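Local coordinates for protein putative esterase (Sulfolobus solfataricus P2, PDB 2RAU) that is probably a lipase or esterase of the alpha/beta-hydrolase superfamily and binds calcium, at residues I205-S210 with F272-Y278; Y35-S39 with Y105-L110. One frame throughout, in Å; residues are numbered along the deposited sequence.

Contact 1 (I205-S210 with F272-Y278); sequences IYVIPS and FDPYWPY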
loop_
_atom_site.group_PDB
_atom_site.type_symbol
_atom_site.label_atom_id
_atom_site.label_comp_id
_atom_site.label_asym_id
_atom_site.label_seq_id
_atom_site.Cartn_x
_atom_site.Cartn_y
_atom_site.Cartn_z
ATOM N N ILE A 205 3.984 -14.011 -19.658
ATOM C CA ILE A 205 3.745 -13.936 -18.217
ATOM C C ILE A 205 3.990 -12.492 -17.881
ATOM O O ILE A 205 5.132 -12.052 -17.942
ATOM C CB ILE A 205 4.740 -14.820 -17.389
ATOM C CG1 ILE A 205 4.620 -16.300 -17.797
ATOM C CG2 ILE A 205 4.495 -14.670 -15.876
ATOM C CD1 ILE A 205 5.712 -17.171 -17.220
ATOM N N TYR A 206 2.920 -11.757 -17.580
ATOM C CA TYR A 206 2.978 -10.319 -17.431
ATOM C C TYR A 206 2.797 -9.842 -16.034
ATOM O O TYR A 206 3.159 -8.693 -15.752
ATOM C CB TYR A 206 1.954 -9.626 -18.356
ATOM C CG TYR A 206 2.199 -9.866 -19.815
ATOM C CD1 TYR A 206 3.132 -9.083 -20.518
ATOM C CD2 TYR A 206 1.523 -10.864 -20.510
ATOM C CE1 TYR A 206 3.372 -9.284 -21.835
ATOM C CE2 TYR A 206 1.801 -11.091 -21.841
ATOM C CZ TYR A 206 2.710 -10.302 -22.483
ATOM O OH TYR A 206 2.935 -10.495 -23.799
ATOM N N VAL A 207 2.295 -10.718 -15.159
ATOM C CA VAL A 207 1.910 -10.360 -13.809
ATOM C C VAL A 207 2.401 -11.373 -12.774
ATOM O O VAL A 207 2.663 -12.526 -13.106
ATOM C CB VAL A 207 0.379 -10.207 -13.671
ATOM C CG1 VAL A 207 -0.169 -9.020 -14.503
ATOM C CG2 VAL A 207 -0.345 -11.535 -14.001
ATOM N N ILE A 208 2.516 -10.910 -11.528
ATOM C CA ILE A 208 2.824 -11.710 -10.361
ATOM C C ILE A 208 1.481 -11.851 -9.602
ATOM O O ILE A 208 0.863 -10.852 -9.255
ATOM C CB ILE A 208 3.823 -11.015 -9.390
ATOM C CG1 ILE A 208 5.048 -10.481 -10.147
ATOM C CG2 ILE A 208 4.189 -11.982 -8.212
ATOM C CD1 ILE A 208 5.782 -9.340 -9.421
ATOM N N PRO A 209 1.019 -13.075 -9.378
ATOM C CA PRO A 209 -0.214 -13.251 -8.656
ATOM C C PRO A 209 -0.018 -13.163 -7.129
ATOM O O PRO A 209 0.986 -13.608 -6.572
ATOM C CB PRO A 209 -0.625 -14.661 -9.031
ATOM C CG PRO A 209 0.698 -15.344 -9.215
ATOM C CD PRO A 209 1.564 -14.360 -9.845
ATOM N N SER A 210 -1.008 -12.615 -6.466
ATOM C CA SER A 210 -1.025 -12.554 -5.033
ATOM C C SER A 210 -1.356 -13.930 -4.471
ATOM O O SER A 210 -2.071 -14.679 -5.088
ATOM C CB SER A 210 -2.125 -11.582 -4.598
ATOM O OG SER A 210 -2.266 -11.545 -3.196
ATOM N N PHE A 272 -6.543 -8.052 -1.046
ATOM C CA PHE A 272 -5.595 -7.666 -2.078
ATOM C C PHE A 272 -6.207 -7.747 -3.493
ATOM O O PHE A 272 -7.124 -8.498 -3.727
ATOM C CB PHE A 272 -4.381 -8.597 -2.074
ATOM C CG PHE A 272 -3.323 -8.276 -0.999
ATOM C CD1 PHE A 272 -2.977 -6.987 -0.694
ATOM C CD2 PHE A 272 -2.687 -9.299 -0.346
ATOM C CE1 PHE A 272 -2.015 -6.713 0.248
ATOM C CE2 PHE A 272 -1.698 -9.025 0.595
ATOM C CZ PHE A 272 -1.391 -7.730 0.894
ATOM N N ASP A 273 -5.633 -6.966 -4.426
ATOM C CA ASP A 273 -5.826 -7.168 -5.855
ATOM C C ASP A 273 -5.167 -8.494 -6.272
ATOM O O ASP A 273 -4.242 -8.954 -5.646
ATOM C CB ASP A 273 -5.198 -6.029 -6.666
ATOM C CG ASP A 273 -5.957 -4.709 -6.545
ATOM O OD1 ASP A 273 -7.206 -4.742 -6.570
ATOM O OD2 ASP A 273 -5.287 -3.639 -6.597
ATOM N N PRO A 274 -5.665 -9.126 -7.342
ATOM C CA PRO A 274 -5.113 -10.422 -7.735
ATOM C C PRO A 274 -3.717 -10.427 -8.348
ATOM O O PRO A 274 -3.025 -11.429 -8.297
ATOM C CB PRO A 274 -6.125 -10.910 -8.791
ATOM C CG PRO A 274 -6.800 -9.645 -9.282
ATOM C CD PRO A 274 -6.838 -8.737 -8.136
ATOM N N TYR A 275 -3.360 -9.336 -9.012
ATOM C CA TYR A 275 -2.171 -9.282 -9.856
ATOM C C TYR A 275 -1.417 -7.978 -9.787
ATOM O O TYR A 275 -1.993 -6.908 -9.568
ATOM C CB TYR A 275 -2.554 -9.498 -11.311
ATOM C CG TYR A 275 -3.322 -10.771 -11.631
ATOM C CD1 TYR A 275 -2.727 -12.018 -11.436
ATOM C CD2 TYR A 275 -4.583 -10.729 -12.214
ATOM C CE1 TYR A 275 -3.406 -13.201 -11.756
ATOM C CE2 TYR A 275 -5.240 -11.889 -12.575
ATOM C CZ TYR A 275 -4.632 -13.118 -12.344
ATOM O OH TYR A 275 -5.240 -14.294 -12.685
ATOM N N TRP A 276 -0.120 -8.084 -10.051
ATOM C CA TRP A 276 0.800 -6.957 -10.034
ATOM C C TRP A 276 1.702 -7.077 -11.262
ATOM O O TRP A 276 2.152 -8.138 -11.551
ATOM C CB TRP A 276 1.659 -6.999 -8.787
ATOM C CG TRP A 276 2.462 -5.789 -8.533
ATOM C CD1 TRP A 276 3.816 -5.632 -8.724
ATOM C CD2 TRP A 276 1.986 -4.532 -8.025
ATOM N NE1 TRP A 276 4.199 -4.348 -8.363
ATOM C CE2 TRP A 276 3.094 -3.660 -7.931
ATOM C CE3 TRP A 276 0.740 -4.061 -7.627
ATOM C CZ2 TRP A 276 2.980 -2.352 -7.444
ATOM C CZ3 TRP A 276 0.642 -2.778 -7.135
ATOM C CH2 TRP A 276 1.751 -1.938 -7.040
ATOM N N PRO A 277 1.940 -5.972 -11.996
ATOM C CA PRO A 277 2.750 -6.081 -13.188
ATOM C C PRO A 277 4.212 -6.372 -12.916
ATOM O O PRO A 277 4.849 -5.772 -12.024
ATOM C CB PRO A 277 2.575 -4.714 -13.850
ATOM C CG PRO A 277 2.375 -3.783 -12.677
ATOM C CD PRO A 277 1.490 -4.586 -11.752
ATOM N N TYR A 278 4.741 -7.325 -13.665
ATOM C CA TYR A 278 6.191 -7.578 -13.671
ATOM C C TYR A 278 7.033 -6.376 -14.099
ATOM O O TYR A 278 8.185 -6.250 -13.690
ATOM C CB TYR A 278 6.561 -8.787 -14.593
ATOM C CG TYR A 278 6.734 -10.089 -13.820
ATOM C CD1 TYR A 278 7.836 -10.282 -12.991
ATOM C CD2 TYR A 278 5.823 -11.131 -13.938
ATOM C CE1 TYR A 278 8.014 -11.470 -12.284
ATOM C CE2 TYR A 278 5.985 -12.297 -13.221
ATOM C CZ TYR A 278 7.095 -12.461 -12.398
ATOM O OH TYR A 278 7.270 -13.619 -11.661
#
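Ile208 lays its CG1 over the middle of the Tyr278 ring. Ile208 CG1 stands 3.6 Å from the centroid of the Tyr278 ring, 10° off the ring normal, a CH-pi contact in which the two side chains cross at about a right angle. Ile208 CG1 is anti to the carbonyl carbon (chi1 -49°), and this turns the branch to the ring. The CG2 methyl of Ile205 adds a second bump, near Tyr278 CE2, with the two side chains pointing the same way. On the face of the sheet that carries Pro209 and Tyr275, Val207 CG2 comes 3.5 Å from CD1 of Tyr275. Pro209 CB meets Tyr275 CD1 at 4.1 Å, so the CD1 corner of the ring rests in a notch formed by the Val207 methyl and the Pro209 ring. The indole of Trp276 shares the Ile208 face, with Ile208 CD1 at its edge.

The backbones form a two-stranded antiparallel sheet. Ile208 N gives a nearly straight bond to Trp276 O, 2.8 Å, in the carbonyl plane. The return bond from Trp276 N to Ile208 O is more bent, 139° at the hydrogen. Tyr278 N to Tyr206 O and Ser210 N to Pro274 O extend the pairing at the two ends.

Helix 197-203 precedes strand 207-209, and its Met200 touches Tyr206 and Tyr278. Glu193 N binds Tyr278 OH. Trp276 meets Phe153 edge-to-face, near a probable nucleophile elbow. Strand 275-277 runs from the loop after helix 262-270 into helix 278-282. This small sheet is separate from the main one.

Contact 2 (Y35-S39 with Y105-L110); sequences YDIIS and YVPPFL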
loop_
_atom_site.group_PDB
_atom_site.type_symbol
_atom_site.label_atom_id
_atom_site.label_comp_id
_atom_site.label_asym_id
_atom_site.label_seq_id
_atom_site.Cartn_x
_atom_site.Cartn_y
_atom_site.Cartn_z
ATOM N N TYR A 35 -9.052 -1.496 -19.013
ATOM C CA TYR A 35 -8.618 -1.671 -17.650
ATOM C C TYR A 35 -7.654 -0.592 -17.176
ATOM O O TYR A 35 -7.252 -0.589 -16.017
ATOM C CB TYR A 35 -7.955 -3.019 -17.485
ATOM C CG TYR A 35 -8.773 -4.145 -18.044
ATOM C CD1 TYR A 35 -9.945 -4.513 -17.438
ATOM C CD2 TYR A 35 -8.436 -4.775 -19.233
ATOM C CE1 TYR A 35 -10.698 -5.521 -17.965
ATOM C CE2 TYR A 35 -9.173 -5.780 -19.738
ATOM C CZ TYR A 35 -10.312 -6.162 -19.100
ATOM O OH TYR A 35 -11.111 -7.209 -19.604
ATOM N N ASP A 36 -7.307 0.345 -18.055
ATOM C CA ASP A 36 -6.415 1.425 -17.694
ATOM C C ASP A 36 -7.243 2.530 -17.077
ATOM O O ASP A 36 -7.686 3.433 -17.778
ATOM C CB ASP A 36 -5.616 1.910 -18.914
ATOM C CG ASP A 36 -4.578 0.909 -19.319
ATOM O OD1 ASP A 36 -3.596 0.851 -18.595
ATOM O OD2 ASP A 36 -4.744 0.142 -20.293
ATOM N N ILE A 37 -7.462 2.407 -15.773
ATOM C CA ILE A 37 -8.294 3.316 -14.937
ATOM C C ILE A 37 -7.553 3.456 -13.647
ATOM O O ILE A 37 -6.916 2.495 -13.189
ATOM C CB ILE A 37 -9.701 2.711 -14.622
ATOM C CG1 ILE A 37 -10.416 2.356 -15.923
ATOM C CG2 ILE A 37 -10.600 3.694 -13.718
ATOM C CD1 ILE A 37 -11.771 1.712 -15.690
ATOM N N ILE A 38 -7.639 4.641 -13.041
ATOM C CA ILE A 38 -7.127 4.883 -11.662
ATOM C C ILE A 38 -8.230 5.547 -10.856
ATOM O O ILE A 38 -9.206 6.060 -11.426
ATOM C CB ILE A 38 -5.802 5.677 -11.570
ATOM C CG1 ILE A 38 -5.966 7.074 -12.202
ATOM C CG2 ILE A 38 -4.704 4.911 -12.253
ATOM C CD1 ILE A 38 -4.720 7.973 -12.063
ATOM N N SER A 39 -8.163 5.412 -9.542
ATOM C CA SER A 39 -9.090 6.114 -8.702
ATOM C C SER A 39 -8.425 6.712 -7.473
ATOM O O SER A 39 -7.287 6.420 -7.148
ATOM C CB SER A 39 -10.357 5.292 -8.391
ATOM O OG SER A 39 -10.081 3.915 -8.230
ATOM N N TYR A 105 -8.274 -2.568 -11.260
ATOM C CA TYR A 105 -9.305 -2.708 -12.293
ATOM C C TYR A 105 -9.103 -3.967 -13.139
ATOM O O TYR A 105 -9.907 -4.240 -14.048
ATOM C CB TYR A 105 -9.350 -1.439 -13.163
ATOM C CG TYR A 105 -9.875 -0.307 -12.323
ATOM C CD1 TYR A 105 -11.218 -0.161 -12.159
ATOM C CD2 TYR A 105 -9.012 0.542 -11.627
ATOM C CE1 TYR A 105 -11.707 0.774 -11.325
ATOM C CE2 TYR A 105 -9.492 1.465 -10.782
ATOM C CZ TYR A 105 -10.854 1.594 -10.656
ATOM O OH TYR A 105 -11.429 2.539 -9.851
ATOM N N VAL A 106 -8.121 -4.787 -12.774
ATOM C CA VAL A 106 -7.840 -6.054 -13.515
ATOM C C VAL A 106 -8.800 -7.203 -13.063
ATOM O O VAL A 106 -8.908 -7.507 -11.876
ATOM C CB VAL A 106 -6.347 -6.454 -13.326
ATOM C CG1 VAL A 106 -6.005 -7.848 -14.029
ATOM C CG2 VAL A 106 -5.426 -5.337 -13.830
ATOM N N PRO A 107 -9.527 -7.836 -14.016
ATOM C CA PRO A 107 -10.345 -8.949 -13.600
ATOM C C PRO A 107 -9.503 -10.126 -13.085
ATOM O O PRO A 107 -8.422 -10.412 -13.597
ATOM C CB PRO A 107 -11.072 -9.372 -14.874
ATOM C CG PRO A 107 -10.859 -8.277 -15.831
ATOM C CD PRO A 107 -9.585 -7.635 -15.461
ATOM N N PRO A 108 -9.994 -10.803 -12.048
ATOM C CA PRO A 108 -9.229 -11.876 -11.457
ATOM C C PRO A 108 -9.154 -13.130 -12.321
ATOM O O PRO A 108 -8.276 -13.987 -12.114
ATOM C CB PRO A 108 -9.973 -12.121 -10.149
ATOM C CG PRO A 108 -11.420 -11.802 -10.475
ATOM C CD PRO A 108 -11.284 -10.573 -11.367
ATOM N N PHE A 109 -10.045 -13.250 -13.302
ATOM C CA PHE A 109 -10.125 -14.480 -14.099
ATOM C C PHE A 109 -9.256 -14.414 -15.340
ATOM O O PHE A 109 -9.169 -15.402 -16.050
ATOM C CB PHE A 109 -11.583 -14.802 -14.492
ATOM C CG PHE A 109 -12.295 -13.659 -15.154
ATOM C CD1 PHE A 109 -12.120 -13.391 -16.513
ATOM C CD2 PHE A 109 -13.048 -12.785 -14.393
ATOM C CE1 PHE A 109 -12.736 -12.320 -17.090
ATOM C CE2 PHE A 109 -13.655 -11.731 -14.969
ATOM C CZ PHE A 109 -13.466 -11.473 -16.322
ATOM N N LEU A 110 -8.657 -13.270 -15.643
ATOM C CA LEU A 110 -7.786 -13.211 -16.840
ATOM C C LEU A 110 -6.520 -14.011 -16.559
ATOM O O LEU A 110 -6.082 -14.112 -15.395
ATOM C CB LEU A 110 -7.419 -11.751 -17.217
ATOM C CG LEU A 110 -8.553 -10.817 -17.677
ATOM C CD1 LEU A 110 -7.898 -9.483 -18.116
ATOM C CD2 LEU A 110 -9.433 -11.468 -18.764
#
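Tyr105 turns one face of its ring to Ile37, and the two side chains cross at about a right angle. Ile37 CG2, anti to the backbone N, is thereby placed over the centre of the Tyr105 ring, 3.8 Å from the centroid and 13° off the normal, a CH-pi contact. The ring edge is used differently. Ser39 OG lies in the ring plane, and Tyr105 OH gives a hydrogen bond to Ser39 OG at 2.5 Å. Ser39 OG also bonds Asp100 OD2, so the phenol joins a small polar cluster. Ile37 O lies 3.3 Å from CD2 of Tyr105.

Strand 37-45 belongs to the large mixed sheet expected of an alpha/beta hydrolase. There it pairs antiparallel with strands 21-29 and 94-100. Segment 105-110 is loop that follows strand 94-100, and it ends in a type I turn from Pro107 to Leu110.

Tyr35 packs on both ends of this turn, Pro107 and Leu110. Its ring crosses Pro107 at about a right angle, with Tyr35 CE1 3.5 Å from Pro107 CD. Further along, Tyr35 CZ meets Leu110 CD1 at 4.2 Å. Tyr35 CD1 lies 3.4 Å from Tyr105 O. Phe117 stacks on the Tyr35 ring.

Contact 1 is mostly buried, contact 2 partly buried and further from the chain centre. CH-pi packing of isoleucine on tyrosine is common to both. The polar part differs: four backbone bonds pair two short strands in contact 1, while a bond between side-chain hydroxyls joins a main-sheet strand to a loop in contact 2. The centres of contact 1 and contact 2 are about 11 Å apart. The two hold different elements but touch through Tyr275. Tyr275 OH lies 2.8 Å from Leu110 O and 3.1 Å from Pro108 O, both probable hydrogen bonds, the first weak. Tyr275 CD2 packs on Val106 CG1. The loop 105-110 thus lies between the main sheet and the small one.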